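Local coordinates for protein diaminopimelate decarboxylase (Psychromonas ingrahamii, PDB 4XG1) that probably catalyses the pyridoxal 5'-phosphate-dependent decarboxylation of meso-diaminopimelate to L-lysine, the last step of lysine biosynthesis, as a homodimer, at residues Ile32-Arg35 with Ala36-Glu39; Pro250-Pro253 with Ala254-Met257. All coordinates share one frame; numbering follows the deposited sequence.

Contact 1 of 2, residues Ile32-Arg35 with Ala36-Glu39; sequences IYSR and ATIE. With TME (propane), chain S.
Ser34 and Thr37 meet where strand 30-34 of the mixed sheet turns into helix 35-49, which leads into the TIM-barrel pyridoxal-binding domain, and hydrogen bonds define the junction. Ser34 is the N-cap: its OG accepts from Thr37 N at 2.8 Å with an N-H...O angle of 164°. Its chi1 of 162° sets OG opposite the backbone N and beside the carbonyl carbon, which turns it toward the Thr37 amide. Thr37 OG1 also lies 2.6 Å from Ser34 OG, and both hydroxyls have further partners, Glu15 for Ser34 and His3 for Thr37. The first helical bonds follow, Ile38 N to Ser34 O and Glu39 N to Arg35 O.

The ionic part is a salt bridge one turn along the helix. Arg35 presents its guanidinium side-on, NE at 2.8 Å and NH2 at 3.1 Å from the single oxygen OE2 of Glu39. That oxygen lies near the guanidinium plane, but NE meets it from above the carboxylate, whose plane is turned 61° from the guanidinium. Shortening Arg35 to an alanine is likely to leave Glu39 without this mate and Asp396, which pairs with NH1, without this salt bridge.

Apolar contacts involve propane, its C2 3.7 Å from Glu39 CB and its C3 3.8 Å from Ala36 CB. The arginine charge is probably shared between its two salt bridges, consistent with a helix start tied to its own next turn and to strand 391-396.

Contact 2 of 2, residues Pro250-Pro253 with Ala254-Met257; sequences PPEP and AEYM
Glu255 reaches back along the chain to Glu252, the N-cap residue of helix 253-262. Its chi1 of -54° places CG beside its own backbone N, and the extended chain beyond carries OE1 to within 3.1 Å of Glu252 N. The bond is bent, with an N-H...O angle of 144°, and the donor stands well above the carboxylate plane. The same OE1 lies 3.4 Å from Pro251 CA. This return bond from side chain to N-cap amide is one half of a capping box. The two acidic ends remain near each other, Glu252 OE1 being 4.2 Å from Glu255 OE2, a proximity likely to be mildly unfavourable.

Tyr256 is directed differently. With its CG anti to the backbone N (chi1 152°), the ring leads away from the turn and presents an edge to Pro253 O, which lies 3.7 Å from CD2. Its CB is 4.4 Å from Pro251 CB, a loose apolar contact. Two backbone bonds, Tyr256 N to Glu252 O and Met257 N to Pro253 O, begin the helix.

Beyond the turn, the Tyr256 ring packs edge-to-face with Phe211 of helix 209-227 and touches Phe273 of strand 270-273, while Pro253 and Met257 rest against Phe45 of helix 35-49.

How the contacts relate
Contact 1 comes first along the chain, at the passage from strand 30-34 into helix 35-49; contact 2 follows some two hundred residues later, at the start of helix 253-262. Their centres are 19 Å apart and their nearest atoms about 9 Å, so they do not touch. The helix opened by contact 1 nevertheless links them, since its later residue Phe45 packs against Pro253 and Met257 of contact 2. Strand 30-34 belongs to the mixed sheet, whereas contact 2 borders strand 270-273 of the parallel TIM-barrel sheet. Helix 35-49 thus spans from the junction with the mixed sheet to the outside of the cofactor-binding barrel.

Contact 1 of 2, residues Ile32-Arg35 with Ala36-Glu39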
ATOM      1  N   ILE B  32     -11.621  -2.941 -13.784  1.00 10.32           N
ATOM      2  CA  ILE B  32     -12.876  -2.792 -14.496  1.00 11.17           C
ATOM      3  C   ILE B  32     -14.043  -3.006 -13.582  1.00 11.22           C
ATOM      4  O   ILE B  32     -14.094  -4.018 -12.873  1.00 11.34           O
ATOM      5  CB  ILE B  32     -12.955  -3.800 -15.653  1.00 12.27           C
ATOM      6  CG1 ILE B  32     -11.880  -3.484 -16.685  1.00 12.81           C
ATOM      7  CG2 ILE B  32     -14.313  -3.709 -16.358  1.00 12.76           C
ATOM      8  CD1 ILE B  32     -11.759  -4.505 -17.792  1.00 13.64           C
ATOM      9  N   TYR B  33     -14.969  -2.066 -13.591  1.00 11.66           N
ATOM     10  CA  TYR B  33     -16.099  -2.087 -12.664  1.00 12.71           C
ATOM     11  C   TYR B  33     -17.433  -2.173 -13.405  1.00 14.44           C
ATOM     12  O   TYR B  33     -17.601  -1.558 -14.465  1.00 14.01           O
ATOM     13  CB  TYR B  33     -16.109  -0.832 -11.808  1.00 12.56           C
ATOM     14  CG  TYR B  33     -14.824  -0.568 -11.031  1.00 12.99           C
ATOM     15  CD1 TYR B  33     -14.313  -1.490 -10.139  1.00 13.13           C
ATOM     16  CD2 TYR B  33     -14.119   0.632 -11.197  1.00 13.81           C
ATOM     17  CE1 TYR B  33     -13.146  -1.241  -9.447  1.00 13.34           C
ATOM     18  CE2 TYR B  33     -12.950   0.882 -10.524  1.00 13.53           C
ATOM     19  CZ  TYR B  33     -12.467  -0.055  -9.643  1.00 13.55           C
ATOM     20  OH  TYR B  33     -11.303   0.207  -8.949  1.00 13.62           O
ATOM     21  N   SER B  34     -18.358  -2.959 -12.843  1.00 16.15           N
ATOM     22  CA  SER B  34     -19.740  -3.077 -13.325  1.00 16.82           C
ATOM     23  C   SER B  34     -20.653  -2.099 -12.655  1.00 16.11           C
ATOM     24  O   SER B  34     -20.884  -2.191 -11.479  1.00 15.80           O
ATOM     25  CB  SER B  34     -20.290  -4.477 -13.059  1.00 17.56           C
ATOM     26  OG  SER B  34     -21.717  -4.483 -13.124  1.00 18.99           O
ATOM     27  N   ARG B  35     -21.203  -1.165 -13.405  1.00 18.38           N
ATOM     28  CA  ARG B  35     -22.199  -0.230 -12.834  1.00 20.47           C
ATOM     29  C   ARG B  35     -23.422  -0.959 -12.264  1.00 21.68           C
ATOM     30  O   ARG B  35     -23.883  -0.656 -11.168  1.00 19.91           O
ATOM     31  CB  ARG B  35     -22.726   0.719 -13.884  1.00 22.75           C
ATOM     32  CG  ARG B  35     -23.910   1.473 -13.335  1.00 25.54           C
ATOM     33  CD  ARG B  35     -24.472   2.472 -14.311  1.00 29.15           C
ATOM     34  NE  ARG B  35     -25.381   3.369 -13.594  1.00 33.03           N
ATOM     35  CZ  ARG B  35     -26.036   4.385 -14.151  1.00 38.15           C
ATOM     36  NH1 ARG B  35     -25.889   4.650 -15.453  1.00 43.10           N
ATOM     37  NH2 ARG B  35     -26.837   5.133 -13.406  1.00 38.23           N
ATOM     38  N   ALA B  36     -23.923  -1.930 -13.031  1.00 21.30           N
ATOM     39  CA  ALA B  36     -25.102  -2.675 -12.645  1.00 21.30           C
ATOM     40  C   ALA B  36     -24.844  -3.443 -11.348  1.00 20.08           C
ATOM     41  O   ALA B  36     -25.679  -3.433 -10.449  1.00 21.47           O
ATOM     42  CB  ALA B  36     -25.501  -3.646 -13.749  1.00 22.63           C
ATOM     43  N   THR B  37     -23.704  -4.106 -11.247  1.00 18.00           N
ATOM     44  CA  THR B  37     -23.391  -4.841 -10.043  1.00 17.40           C
ATOM     45  C   THR B  37     -23.310  -3.930  -8.838  1.00 19.23           C
ATOM     46  O   THR B  37     -23.762  -4.284  -7.776  1.00 19.54           O
ATOM     47  CB  THR B  37     -22.069  -5.556 -10.170  1.00 17.69           C
ATOM     48  OG1 THR B  37     -22.084  -6.370 -11.353  1.00 17.33           O
ATOM     49  CG2 THR B  37     -21.795  -6.423  -8.927  1.00 17.27           C
ATOM     50  N   ILE B  38     -22.744  -2.735  -9.000  1.00 20.44           N
ATOM     51  CA  ILE B  38     -22.639  -1.802  -7.874  1.00 20.98           C
ATOM     52  C   ILE B  38     -24.026  -1.406  -7.389  1.00 22.87           C
ATOM     53  O   ILE B  38     -24.327  -1.386  -6.179  1.00 23.25           O
ATOM     54  CB  ILE B  38     -21.859  -0.523  -8.264  1.00 19.12           C
ATOM     55  CG1 ILE B  38     -20.397  -0.875  -8.517  1.00 18.59           C
ATOM     56  CG2 ILE B  38     -21.943   0.525  -7.184  1.00 18.83           C
ATOM     57  CD1 ILE B  38     -19.644   0.171  -9.286  1.00 18.16           C
ATOM     58  N   GLU B  39     -24.872  -1.056  -8.353  1.00 25.58           N
ATOM     59  CA  GLU B  39     -26.227  -0.596  -8.062  1.00 25.63           C
ATOM     60  C   GLU B  39     -27.053  -1.726  -7.440  1.00 23.29           C
ATOM     61  O   GLU B  39     -27.672  -1.555  -6.419  1.00 21.06           O
ATOM     62  CB  GLU B  39     -26.853  -0.052  -9.346  1.00 26.42           C
ATOM     63  CG  GLU B  39     -26.256   1.311  -9.685  1.00 26.71           C
ATOM     64  CD  GLU B  39     -26.797   1.956 -10.945  1.00 25.93           C
ATOM     65  OE1 GLU B  39     -27.349   1.239 -11.822  1.00 26.14           O
ATOM     66  OE2 GLU B  39     -26.624   3.186 -11.063  1.00 22.77           O
TER
HETATM   67  C1  TME S 507     -28.742  -1.625 -12.708  1.00 25.19           C
HETATM   68  C2  TME S 507     -28.728  -2.516 -11.442  1.00 25.65           C
HETATM   69  C3  TME S 507     -28.667  -4.029 -11.699  1.00 24.45           C

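Contact 2 of 2, residues Pro250-Pro253 with Ala254-Met257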
ATOM      1  N   PRO B 250     -21.083 -16.367   2.937  1.00 27.01           N
ATOM      2  CA  PRO B 250     -21.635 -15.445   3.876  1.00 27.09           C
ATOM      3  C   PRO B 250     -23.102 -15.186   3.579  1.00 27.79           C
ATOM      4  O   PRO B 250     -23.575 -15.457   2.495  1.00 28.68           O
ATOM      5  CB  PRO B 250     -20.836 -14.156   3.629  1.00 28.60           C
ATOM      6  CG  PRO B 250     -20.395 -14.263   2.223  1.00 27.60           C
ATOM      7  CD  PRO B 250     -20.120 -15.723   2.032  1.00 28.09           C
ATOM      8  N   PRO B 251     -23.821 -14.677   4.573  1.00 28.90           N
ATOM      9  CA  PRO B 251     -25.161 -14.231   4.341  1.00 30.67           C
ATOM     10  C   PRO B 251     -25.142 -13.185   3.256  1.00 34.55           C
ATOM     11  O   PRO B 251     -24.317 -12.274   3.305  1.00 38.86           O
ATOM     12  CB  PRO B 251     -25.558 -13.572   5.676  1.00 29.94           C
ATOM     13  CG  PRO B 251     -24.596 -14.084   6.684  1.00 27.50           C
ATOM     14  CD  PRO B 251     -23.359 -14.407   5.948  1.00 27.70           C
ATOM     15  N   GLU B 252     -26.087 -13.253   2.336  1.00 35.83           N
ATOM     16  CA  GLU B 252     -26.267 -12.151   1.418  1.00 34.82           C
ATOM     17  C   GLU B 252     -26.923 -10.994   2.116  1.00 30.53           C
ATOM     18  O   GLU B 252     -27.570 -11.173   3.138  1.00 32.55           O
ATOM     19  CB  GLU B 252     -27.012 -12.607   0.177  1.00 41.28           C
ATOM     20  CG  GLU B 252     -26.048 -13.255  -0.809  1.00 48.23           C
ATOM     21  CD  GLU B 252     -26.725 -14.223  -1.731  1.00 58.23           C
ATOM     22  OE1 GLU B 252     -27.943 -14.028  -1.989  1.00 73.90           O
ATOM     23  OE2 GLU B 252     -26.045 -15.175  -2.187  1.00 59.20           O
ATOM     24  N   PRO B 253     -26.721  -9.771   1.599  1.00 27.95           N
ATOM     25  CA  PRO B 253     -27.196  -8.564   2.255  1.00 25.84           C
ATOM     26  C   PRO B 253     -28.655  -8.597   2.697  1.00 28.18           C
ATOM     27  O   PRO B 253     -28.970  -8.190   3.827  1.00 29.73           O
ATOM     28  CB  PRO B 253     -27.018  -7.485   1.204  1.00 25.95           C
ATOM     29  CG  PRO B 253     -26.051  -8.010   0.236  1.00 25.12           C
ATOM     30  CD  PRO B 253     -25.919  -9.481   0.402  1.00 26.08           C
ATOM     31  N   ALA B 254     -29.541  -9.068   1.808  1.00 29.83           N
ATOM     32  CA  ALA B 254     -30.972  -9.233   2.131  1.00 30.37           C
ATOM     33  C   ALA B 254     -31.179 -10.002   3.443  1.00 27.10           C
ATOM     34  O   ALA B 254     -31.812  -9.496   4.356  1.00 26.96           O
ATOM     35  CB  ALA B 254     -31.677  -9.959   0.999  1.00 31.87           C
ATOM     36  N   GLU B 255     -30.610 -11.200   3.529  1.00 26.22           N
ATOM     37  CA  GLU B 255     -30.713 -12.066   4.734  1.00 28.44           C
ATOM     38  C   GLU B 255     -30.154 -11.429   6.006  1.00 27.31           C
ATOM     39  O   GLU B 255     -30.757 -11.500   7.096  1.00 30.19           O
ATOM     40  CB  GLU B 255     -29.951 -13.352   4.497  1.00 30.17           C
ATOM     41  CG  GLU B 255     -30.366 -14.075   3.227  1.00 36.87           C
ATOM     42  CD  GLU B 255     -29.317 -15.021   2.667  1.00 42.37           C
ATOM     43  OE1 GLU B 255     -28.251 -15.195   3.295  1.00 50.43           O
ATOM     44  OE2 GLU B 255     -29.560 -15.603   1.580  1.00 45.62           O
ATOM     45  N   TYR B 256     -28.987 -10.812   5.859  1.00 23.46           N
ATOM     46  CA  TYR B 256     -28.351 -10.091   6.943  1.00 20.36           C
ATOM     47  C   TYR B 256     -29.236  -9.004   7.459  1.00 19.23           C
ATOM     48  O   TYR B 256     -29.361  -8.821   8.688  1.00 19.84           O
ATOM     49  CB  TYR B 256     -27.013  -9.508   6.435  1.00 19.54           C
ATOM     50  CG  TYR B 256     -26.477  -8.228   7.075  1.00 17.57           C
ATOM     51  CD1 TYR B 256     -25.705  -8.273   8.211  1.00 17.77           C
ATOM     52  CD2 TYR B 256     -26.689  -6.988   6.502  1.00 16.32           C
ATOM     53  CE1 TYR B 256     -25.150  -7.102   8.772  1.00 18.20           C
ATOM     54  CE2 TYR B 256     -26.154  -5.825   7.075  1.00 16.61           C
ATOM     55  CZ  TYR B 256     -25.368  -5.893   8.196  1.00 16.93           C
ATOM     56  OH  TYR B 256     -24.812  -4.751   8.766  1.00 19.05           O
ATOM     57  N   MET B 257     -29.828  -8.245   6.543  1.00 19.05           N
ATOM     58  CA  MET B 257     -30.686  -7.128   6.939  1.00 21.21           C
ATOM     59  C   MET B 257     -31.999  -7.587   7.636  1.00 22.51           C
ATOM     60  O   MET B 257     -32.340  -7.106   8.713  1.00 25.09           O
ATOM     61  CB  MET B 257     -31.045  -6.315   5.727  1.00 21.55           C
ATOM     62  CG  MET B 257     -31.709  -5.024   6.049  1.00 20.91           C
ATOM     63  SD  MET B 257     -30.707  -3.785   6.837  1.00 25.52           S
ATOM     64  CE  MET B 257     -29.441  -3.636   5.546  1.00 26.23           C
TER